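Diguanylate cyclase (Pseudomonas aeruginosa, PDB 5M3C) is a two-domain signalling protein of the diguanylate cyclase family that joins a GGDEF domain to an EAL domain, with calcium bound in each. Local coordinates at residues S19-N22 and H23-E27; F114-G118 and H119-V123; L300-E304 and S305-N309. All coordinates share one frame; numbering follows the deposited sequence.

Interaction 1: S19-N22 and H23-E27; sequences SRLN and HALDE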
loop_
_atom_site.group_PDB
_atom_site.type_symbol
_atom_site.label_atom_id
_atom_site.label_comp_id
_atom_site.label_asym_id
_atom_site.label_seq_id
_atom_site.Cartn_x
_atom_site.Cartn_y
_atom_site.Cartn_z
ATOM N N SER B 19 -47.052 8.460 12.472
ATOM C CA SER B 19 -48.037 8.459 13.554
ATOM C C SER B 19 -47.447 7.799 14.795
ATOM O O SER B 19 -47.643 8.273 15.922
ATOM C CB SER B 19 -49.318 7.730 13.130
ATOM O OG SER B 19 -49.175 6.325 13.253
ATOM N N ARG B 20 -46.716 6.708 14.578
ATOM C CA ARG B 20 -46.091 5.975 15.673
ATOM C C ARG B 20 -44.936 6.759 16.283
ATOM O O ARG B 20 -44.634 6.605 17.467
ATOM C CB ARG B 20 -45.630 4.597 15.201
ATOM C CG ARG B 20 -46.764 3.586 15.193
ATOM C CD ARG B 20 -46.643 2.564 14.078
ATOM N NE ARG B 20 -45.829 1.418 14.461
ATOM C CZ ARG B 20 -45.970 0.200 13.952
ATOM N NH1 ARG B 20 -46.903 -0.042 13.041
ATOM N NH2 ARG B 20 -45.182 -0.781 14.357
ATOM N N LEU B 21 -44.297 7.603 15.480
ATOM C CA LEU B 21 -43.277 8.506 16.006
ATOM C C LEU B 21 -43.935 9.628 16.809
ATOM O O LEU B 21 -43.483 9.968 17.907
ATOM C CB LEU B 21 -42.431 9.092 14.874
ATOM C CG LEU B 21 -41.386 10.137 15.281
ATOM C CD1 LEU B 21 -40.502 9.637 16.414
ATOM C CD2 LEU B 21 -40.536 10.526 14.084
ATOM N N ASN B 22 -45.003 10.195 16.254
ATOM C CA ASN B 22 -45.762 11.237 16.938
ATOM C C ASN B 22 -46.279 10.748 18.285
ATOM O O ASN B 22 -46.130 11.436 19.295
ATOM C CB ASN B 22 -46.932 11.712 16.072
ATOM C CG ASN B 22 -46.513 12.739 15.037
ATOM O OD1 ASN B 22 -45.496 13.417 15.192
ATOM N ND2 ASN B 22 -47.304 12.864 13.977
ATOM N N HIS B 23 -46.881 9.562 18.304
ATOM C CA HIS B 23 -47.390 9.002 19.554
ATOM C C HIS B 23 -46.270 8.832 20.578
ATOM O O HIS B 23 -46.440 9.155 21.753
ATOM C CB HIS B 23 -48.084 7.660 19.316
ATOM C CG HIS B 23 -48.458 6.946 20.578
ATOM N ND1 HIS B 23 -49.380 7.449 21.470
ATOM C CD2 HIS B 23 -48.035 5.769 21.099
ATOM C CE1 HIS B 23 -49.508 6.614 22.487
ATOM N NE2 HIS B 23 -48.704 5.585 22.284
ATOM N N ALA B 24 -45.127 8.324 20.127
ATOM C CA ALA B 24 -43.982 8.107 21.004
ATOM C C ALA B 24 -43.512 9.420 21.617
ATOM O O ALA B 24 -43.204 9.490 22.811
ATOM C CB ALA B 24 -42.848 7.452 20.235
ATOM N N LEU B 25 -43.456 10.460 20.792
ATOM C CA LEU B 25 -43.061 11.780 21.263
ATOM C C LEU B 25 -43.960 12.242 22.401
ATOM O O LEU B 25 -43.481 12.769 23.405
ATOM C CB LEU B 25 -43.091 12.790 20.114
ATOM C CG LEU B 25 -41.765 13.014 19.377
ATOM C CD1 LEU B 25 -40.894 11.766 19.384
ATOM C CD2 LEU B 25 -42.019 13.494 17.955
ATOM N N ASP B 26 -45.263 12.034 22.246
ATOM C CA ASP B 26 -46.220 12.417 23.280
ATOM C C ASP B 26 -45.858 11.756 24.605
ATOM O O ASP B 26 -45.691 12.434 25.618
ATOM C CB ASP B 26 -47.646 12.040 22.868
ATOM C CG ASP B 26 -48.089 12.732 21.590
ATOM O OD1 ASP B 26 -47.446 13.728 21.197
ATOM O OD2 ASP B 26 -49.079 12.279 20.979
ATOM N N GLU B 27 -45.727 10.434 24.592
ATOM C CA GLU B 27 -45.348 9.694 25.790
ATOM C C GLU B 27 -44.023 10.208 26.344
ATOM O O GLU B 27 -43.870 10.377 27.555
ATOM C CB GLU B 27 -45.229 8.201 25.485
ATOM C CG GLU B 27 -46.552 7.512 25.196
ATOM C CD GLU B 27 -46.371 6.080 24.726
ATOM O OE1 GLU B 27 -45.225 5.581 24.743
ATOM O OE2 GLU B 27 -47.376 5.451 24.335
#
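L21 and L25 meet one turn apart on the helix 14-31, and their side chains run at a slant to each other. The L25 side chain can be followed outward. Its CB lies over the carbonyl row of the preceding turn, 3.4 Å from N22 O, with L21 O slightly farther off. CG stays close to L21 O, at 3.8 Å. There the chain branches. CD1 passes L21 O and ends 3.7 Å from L21 CD1, the one methyl-to-methyl contact between the two leucines. CD2 also lies near L21 O, so the oxygen has hydrocarbon around it as well as a backbone donor. With CG opposite the backbone N (chi1 176°), L21 carries its CD1 to that meeting point.

The backbone supplies the polar part. Four i to i+4 bonds run in succession: H23 N to S19 O, A24 N to R20 O, L25 N to L21 O and D26 N to N22 O. The first is short, with H23 N 2.8 Å from S19 O. The bond under the leucine pair is similar, with L25 N 2.9 Å from L21 O. A24 CB also lies close to the bonded oxygen of R20, at 3.4 Å.

The outer side of the helix is polar. The D26 carboxylate lies beside N22 O, but these are two acceptors and do not bond. D26 OD1 instead forms a salt bridge with R29, three residues on along the same helix. S19 OG bonds back to L16 O. On the inner side, L21 touches A139 and L25 touches L142, both on helix 139-155. The i to i+4 leucine pair, with regular i to i+4 backbone bonds, is the pattern of an amphipathic alpha-helix, here packed against another helix of the GGDEF domain.

Interaction 2: F114-G118 and H119-V123; sequences FQADG and HEFFV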
loop_
_atom_site.group_PDB
_atom_site.type_symbol
_atom_site.label_atom_id
_atom_site.label_comp_id
_atom_site.label_asym_id
_atom_site.label_seq_id
_atom_site.Cartn_x
_atom_site.Cartn_y
_atom_site.Cartn_z
ATOM N N PHE B 114 -26.849 -11.811 1.980
ATOM C CA PHE B 114 -28.290 -12.003 1.907
ATOM C C PHE B 114 -28.629 -12.941 0.757
ATOM O O PHE B 114 -27.976 -12.919 -0.284
ATOM C CB PHE B 114 -28.997 -10.658 1.745
ATOM C CG PHE B 114 -28.758 -9.710 2.887
ATOM C CD1 PHE B 114 -27.576 -8.988 2.971
ATOM C CD2 PHE B 114 -29.711 -9.543 3.882
ATOM C CE1 PHE B 114 -27.352 -8.118 4.022
ATOM C CE2 PHE B 114 -29.491 -8.672 4.934
ATOM C CZ PHE B 114 -28.310 -7.958 5.005
ATOM N N GLN B 115 -29.657 -13.759 0.951
ATOM C CA GLN B 115 -29.958 -14.836 0.017
ATOM C C GLN B 115 -30.991 -14.430 -1.033
ATOM O O GLN B 115 -32.143 -14.138 -0.707
ATOM C CB GLN B 115 -30.453 -16.065 0.784
ATOM C CG GLN B 115 -30.024 -17.389 0.169
ATOM C CD GLN B 115 -28.582 -17.747 0.494
ATOM O OE1 GLN B 115 -28.081 -17.433 1.576
ATOM N NE2 GLN B 115 -27.911 -18.414 -0.439
ATOM N N ALA B 116 -30.563 -14.417 -2.295
ATOM C CA ALA B 116 -31.456 -14.170 -3.427
ATOM C C ALA B 116 -31.257 -15.269 -4.468
ATOM O O ALA B 116 -30.131 -15.544 -4.877
ATOM C CB ALA B 116 -31.188 -12.803 -4.034
ATOM N N ASP B 117 -32.364 -15.872 -4.903
ATOM C CA ASP B 117 -32.344 -17.138 -5.655
ATOM C C ASP B 117 -31.236 -18.077 -5.156
ATOM O O ASP B 117 -31.169 -18.376 -3.962
ATOM C CB ASP B 117 -32.288 -16.920 -7.182
ATOM C CG ASP B 117 -31.393 -15.765 -7.592
ATOM O OD1 ASP B 117 -30.158 -15.862 -7.419
ATOM O OD2 ASP B 117 -31.928 -14.765 -8.118
ATOM N N GLY B 118 -30.377 -18.543 -6.057
ATOM C CA GLY B 118 -29.355 -19.520 -5.693
ATOM C C GLY B 118 -28.228 -18.931 -4.869
ATOM O O GLY B 118 -27.655 -19.606 -4.014
ATOM N N HIS B 119 -27.923 -17.663 -5.115
ATOM C CA HIS B 119 -26.716 -17.054 -4.573
ATOM C C HIS B 119 -26.942 -16.260 -3.307
ATOM O O HIS B 119 -28.046 -16.195 -2.762
ATOM C CB HIS B 119 -26.095 -16.127 -5.612
ATOM C CG HIS B 119 -25.934 -16.762 -6.951
ATOM N ND1 HIS B 119 -24.708 -16.914 -7.561
ATOM C CD2 HIS B 119 -26.845 -17.310 -7.788
ATOM C CE1 HIS B 119 -24.874 -17.517 -8.724
ATOM N NE2 HIS B 119 -26.161 -17.768 -8.885
ATOM N N GLU B 120 -25.855 -15.651 -2.857
ATOM C CA GLU B 120 -25.872 -14.786 -1.708
ATOM C C GLU B 120 -24.924 -13.634 -2.002
ATOM O O GLU B 120 -23.778 -13.844 -2.409
ATOM C CB GLU B 120 -25.414 -15.550 -0.471
ATOM C CG GLU B 120 -23.909 -15.529 -0.266
ATOM C CD GLU B 120 -23.422 -16.662 0.607
ATOM O OE1 GLU B 120 -24.267 -17.335 1.237
ATOM O OE2 GLU B 120 -22.192 -16.880 0.661
ATOM N N PHE B 121 -25.411 -12.416 -1.810
ATOM C CA PHE B 121 -24.612 -11.234 -2.060
ATOM C C PHE B 121 -24.519 -10.403 -0.790
ATOM O O PHE B 121 -25.450 -10.383 0.018
ATOM C CB PHE B 121 -25.241 -10.419 -3.184
ATOM C CG PHE B 121 -25.599 -11.236 -4.388
ATOM C CD1 PHE B 121 -26.814 -11.897 -4.457
ATOM C CD2 PHE B 121 -24.718 -11.349 -5.450
ATOM C CE1 PHE B 121 -27.147 -12.652 -5.565
ATOM C CE2 PHE B 121 -25.043 -12.102 -6.562
ATOM C CZ PHE B 121 -26.260 -12.754 -6.620
ATOM N N PHE B 122 -23.392 -9.723 -0.615
ATOM C CA PHE B 122 -23.201 -8.866 0.545
ATOM C C PHE B 122 -23.564 -7.431 0.207
ATOM O O PHE B 122 -23.047 -6.853 -0.749
ATOM C CB PHE B 122 -21.755 -8.915 1.032
ATOM C CG PHE B 122 -21.278 -10.292 1.384
ATOM C CD1 PHE B 122 -20.869 -11.169 0.392
ATOM C CD2 PHE B 122 -21.232 -10.711 2.706
ATOM C CE1 PHE B 122 -20.429 -12.437 0.708
ATOM C CE2 PHE B 122 -20.792 -11.981 3.028
ATOM C CZ PHE B 122 -20.389 -12.844 2.027
ATOM N N VAL B 123 -24.458 -6.860 1.005
ATOM C CA VAL B 123 -24.810 -5.456 0.880
ATOM C C VAL B 123 -24.493 -4.768 2.201
ATOM O O VAL B 123 -24.525 -5.394 3.260
ATOM C CB VAL B 123 -26.300 -5.264 0.530
ATOM C CG1 VAL B 123 -26.734 -6.264 -0.531
ATOM C CG2 VAL B 123 -27.162 -5.407 1.770
#
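F114 has CG opposite its carbonyl carbon (chi1 -61°), and V123 has CG1 placed likewise (chi1 -43°), which leaves V123 CG2 to meet the ring. The contact is F114 CE1 to V123 CG2, 3.5 Å, and the two side chains cross at about a right angle. The carbonyl oxygen of F121 lies at the edge of the F114 ring, in its plane.

The backbones pair as an antiparallel hairpin. F114 and F121 form a hydrogen-bonded pair. F114 N reaches F121 O at 2.8 Å. F121 N returns to F114 O at 3.0 Å. F114 O also receives a CA-H contact from E120 CA at 3.2 Å. Q115 and E120 are the non-hydrogen-bonded pair. Their side chains cross at a slant, with Q115 NE2 3.8 Å from E120 CB and the amide and carboxylate planes 75° apart. A116 N bonds H119 O at 3.1 Å, while the return bond from H119 N to A116 O is weak. A type II' turn from A116 to H119 closes the hairpin.

The E120 carboxylate is held by the second subunit, through a salt bridge to its R20 and a hydrogen bond to its H5. Away from E120, F114 and V123 touch I64 of helix 54-70, and R67 makes a cation-pi contact with F114. F121 packs on L52 of helix 45-52, and strand 119-132 continues into the GGDEF sheet beside strand 35-43.

Interaction 3: L300-E304 and S305-N309; sequences LEITE and SFIMN. With CA (calcium ion), chain H.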
loop_
_atom_site.group_PDB
_atom_site.type_symbol
_atom_site.label_atom_id
_atom_site.label_comp_id
_atom_site.label_asym_id
_atom_site.label_seq_id
_atom_site.Cartn_x
_atom_site.Cartn_y
_atom_site.Cartn_z
ATOM N N LEU B 300 1.686 14.379 -19.250
ATOM C CA LEU B 300 0.707 13.905 -18.275
ATOM C C LEU B 300 1.368 13.613 -16.935
ATOM O O LEU B 300 2.193 12.705 -16.826
ATOM C CB LEU B 300 0.009 12.645 -18.786
ATOM C CG LEU B 300 -0.779 12.819 -20.083
ATOM C CD1 LEU B 300 -1.258 11.470 -20.593
ATOM C CD2 LEU B 300 -1.948 13.770 -19.884
ATOM N N GLU B 301 1.002 14.390 -15.920
ATOM C CA GLU B 301 1.546 14.209 -14.579
ATOM C C GLU B 301 0.683 13.227 -13.804
ATOM O O GLU B 301 -0.538 13.327 -13.819
ATOM C CB GLU B 301 1.600 15.546 -13.832
ATOM C CG GLU B 301 2.611 16.540 -14.386
ATOM C CD GLU B 301 2.617 17.853 -13.626
ATOM O OE1 GLU B 301 1.909 17.955 -12.601
ATOM O OE2 GLU B 301 3.330 18.785 -14.050
ATOM N N ILE B 302 1.318 12.277 -13.127
ATOM C CA ILE B 302 0.582 11.303 -12.331
ATOM C C ILE B 302 1.171 11.221 -10.929
ATOM O O ILE B 302 2.382 11.113 -10.763
ATOM C CB ILE B 302 0.599 9.909 -12.984
ATOM C CG1 ILE B 302 0.377 10.038 -14.495
ATOM C CG2 ILE B 302 -0.460 9.017 -12.352
ATOM C CD1 ILE B 302 0.194 8.719 -15.213
ATOM N N THR B 303 0.305 11.275 -9.923
ATOM C CA THR B 303 0.748 11.315 -8.535
ATOM C C THR B 303 1.421 10.004 -8.122
ATOM O O THR B 303 0.924 8.915 -8.423
ATOM C CB THR B 303 -0.425 11.634 -7.581
ATOM O OG1 THR B 303 0.062 11.775 -6.242
ATOM C CG2 THR B 303 -1.483 10.539 -7.621
ATOM N N GLU B 304 2.558 10.122 -7.439
ATOM C CA GLU B 304 3.310 8.960 -6.967
ATOM C C GLU B 304 2.410 7.989 -6.214
ATOM O O GLU B 304 2.285 6.818 -6.588
ATOM C CB GLU B 304 4.459 9.411 -6.060
ATOM C CG GLU B 304 5.397 8.293 -5.629
ATOM C CD GLU B 304 6.409 8.746 -4.592
ATOM O OE1 GLU B 304 7.529 8.193 -4.572
ATOM O OE2 GLU B 304 6.090 9.654 -3.796
ATOM N N SER B 305 1.778 8.493 -5.158
ATOM C CA SER B 305 0.940 7.678 -4.280
ATOM C C SER B 305 0.028 6.729 -5.052
ATOM O O SER B 305 -0.259 5.624 -4.591
ATOM C CB SER B 305 0.102 8.578 -3.364
ATOM O OG SER B 305 -0.623 9.541 -4.108
ATOM N N PHE B 306 -0.426 7.160 -6.226
ATOM C CA PHE B 306 -1.303 6.340 -7.055
ATOM C C PHE B 306 -0.508 5.341 -7.885
ATOM O O PHE B 306 -0.845 4.159 -7.930
ATOM C CB PHE B 306 -2.143 7.213 -7.989
ATOM C CG PHE B 306 -2.954 6.425 -8.976
ATOM C CD1 PHE B 306 -2.424 6.077 -10.207
ATOM C CD2 PHE B 306 -4.240 6.021 -8.669
ATOM C CE1 PHE B 306 -3.164 5.344 -11.116
ATOM C CE2 PHE B 306 -4.987 5.286 -9.572
ATOM C CZ PHE B 306 -4.449 4.948 -10.799
ATOM N N ILE B 307 0.542 5.821 -8.546
ATOM C CA ILE B 307 1.334 4.975 -9.435
ATOM C C ILE B 307 2.018 3.832 -8.687
ATOM O O ILE B 307 2.204 2.746 -9.239
ATOM C CB ILE B 307 2.383 5.793 -10.214
ATOM C CG1 ILE B 307 1.821 6.191 -11.580
ATOM C CG2 ILE B 307 3.662 4.994 -10.404
ATOM C CD1 ILE B 307 2.855 6.726 -12.549
ATOM N N MET B 308 2.386 4.072 -7.432
ATOM C CA MET B 308 3.021 3.035 -6.618
ATOM C C MET B 308 1.990 2.059 -6.046
ATOM O O MET B 308 2.346 1.044 -5.448
ATOM C CB MET B 308 3.840 3.669 -5.492
ATOM C CG MET B 308 5.048 4.448 -5.988
ATOM S SD MET B 308 6.108 3.476 -7.081
ATOM C CE MET B 308 7.345 4.691 -7.531
ATOM N N ASN B 309 0.714 2.380 -6.238
ATOM C CA ASN B 309 -0.386 1.502 -5.857
ATOM C C ASN B 309 -0.919 0.771 -7.096
ATOM O O ASN B 309 -1.879 0.007 -7.014
ATOM C CB ASN B 309 -1.496 2.334 -5.204
ATOM C CG ASN B 309 -2.711 1.508 -4.824
ATOM O OD1 ASN B 309 -2.600 0.500 -4.124
ATOM N ND2 ASN B 309 -3.884 1.943 -5.271
HETATM CA CA CA H . 1.077 18.718 -10.793
#
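I302 and I307 cross at about a right angle where strand 298-303 gives way to helix 304-307. I302 CG2 lies 3.7 Å from I307 CG1, and I302 CB faces I307 CD1. The same CG2 approaches F306 CD1 at 4.1 Å, obliquely to the ring. T303 and F306 also cross at about a right angle, with T303 CG2 against F306 CB at 3.4 Å. E304 and M308 meet at a slant through their CG atoms.

T303 occupies the N-cap position, but its side chain makes no capping bond. With OG1 opposite the backbone N (chi1 -175°), it reaches S305 OG instead, at 3.2 Å, and either hydroxyl could donate. OG1 also makes a weak hydrogen bond to D332 OD2. T303 O takes two backbone donors. I307 N comes in the carbonyl plane at 3.1 Å, and F306 N sits above that plane. M308 N bonds E304 O at 2.9 Å.

E304 OE2 bonds G334 N. M308 O bonds Y337 OH of the second subunit.

E301 points to the metal, with OE1 2.1 Å from the calcium ion. E210, N269 and D331 complete the protein ligands. E301 OE2 pairs with K352, so both oxygens are engaged and the rotation of the group is restrained. The strand thus presents a metal ligand of the EAL domain, while I302 packs against F306 and I307 of the helix.

Interactions 1 and 2 lie in the GGDEF range, with nearest atoms about 20 Å apart. Interaction 3 lies in the EAL range, about 55 Å between centres from interaction 1 and on the opposite side of the chain's centre. All three are partly buried, but interaction 3 exposes least. None shares an element with another. Interaction 1 pairs leucines within one helix. Interaction 2 joins two strands by cross-strand bonds and phenylalanine-valine packing. Interaction 3, from strand to helix, combines isoleucine packing, a hydroxyl pair and a metal ligand. The side chain of V123 in interaction 2 is about 10 Å from a calcium ion. Interactions 2 and 3 both reach the second subunit; interaction 1 does not.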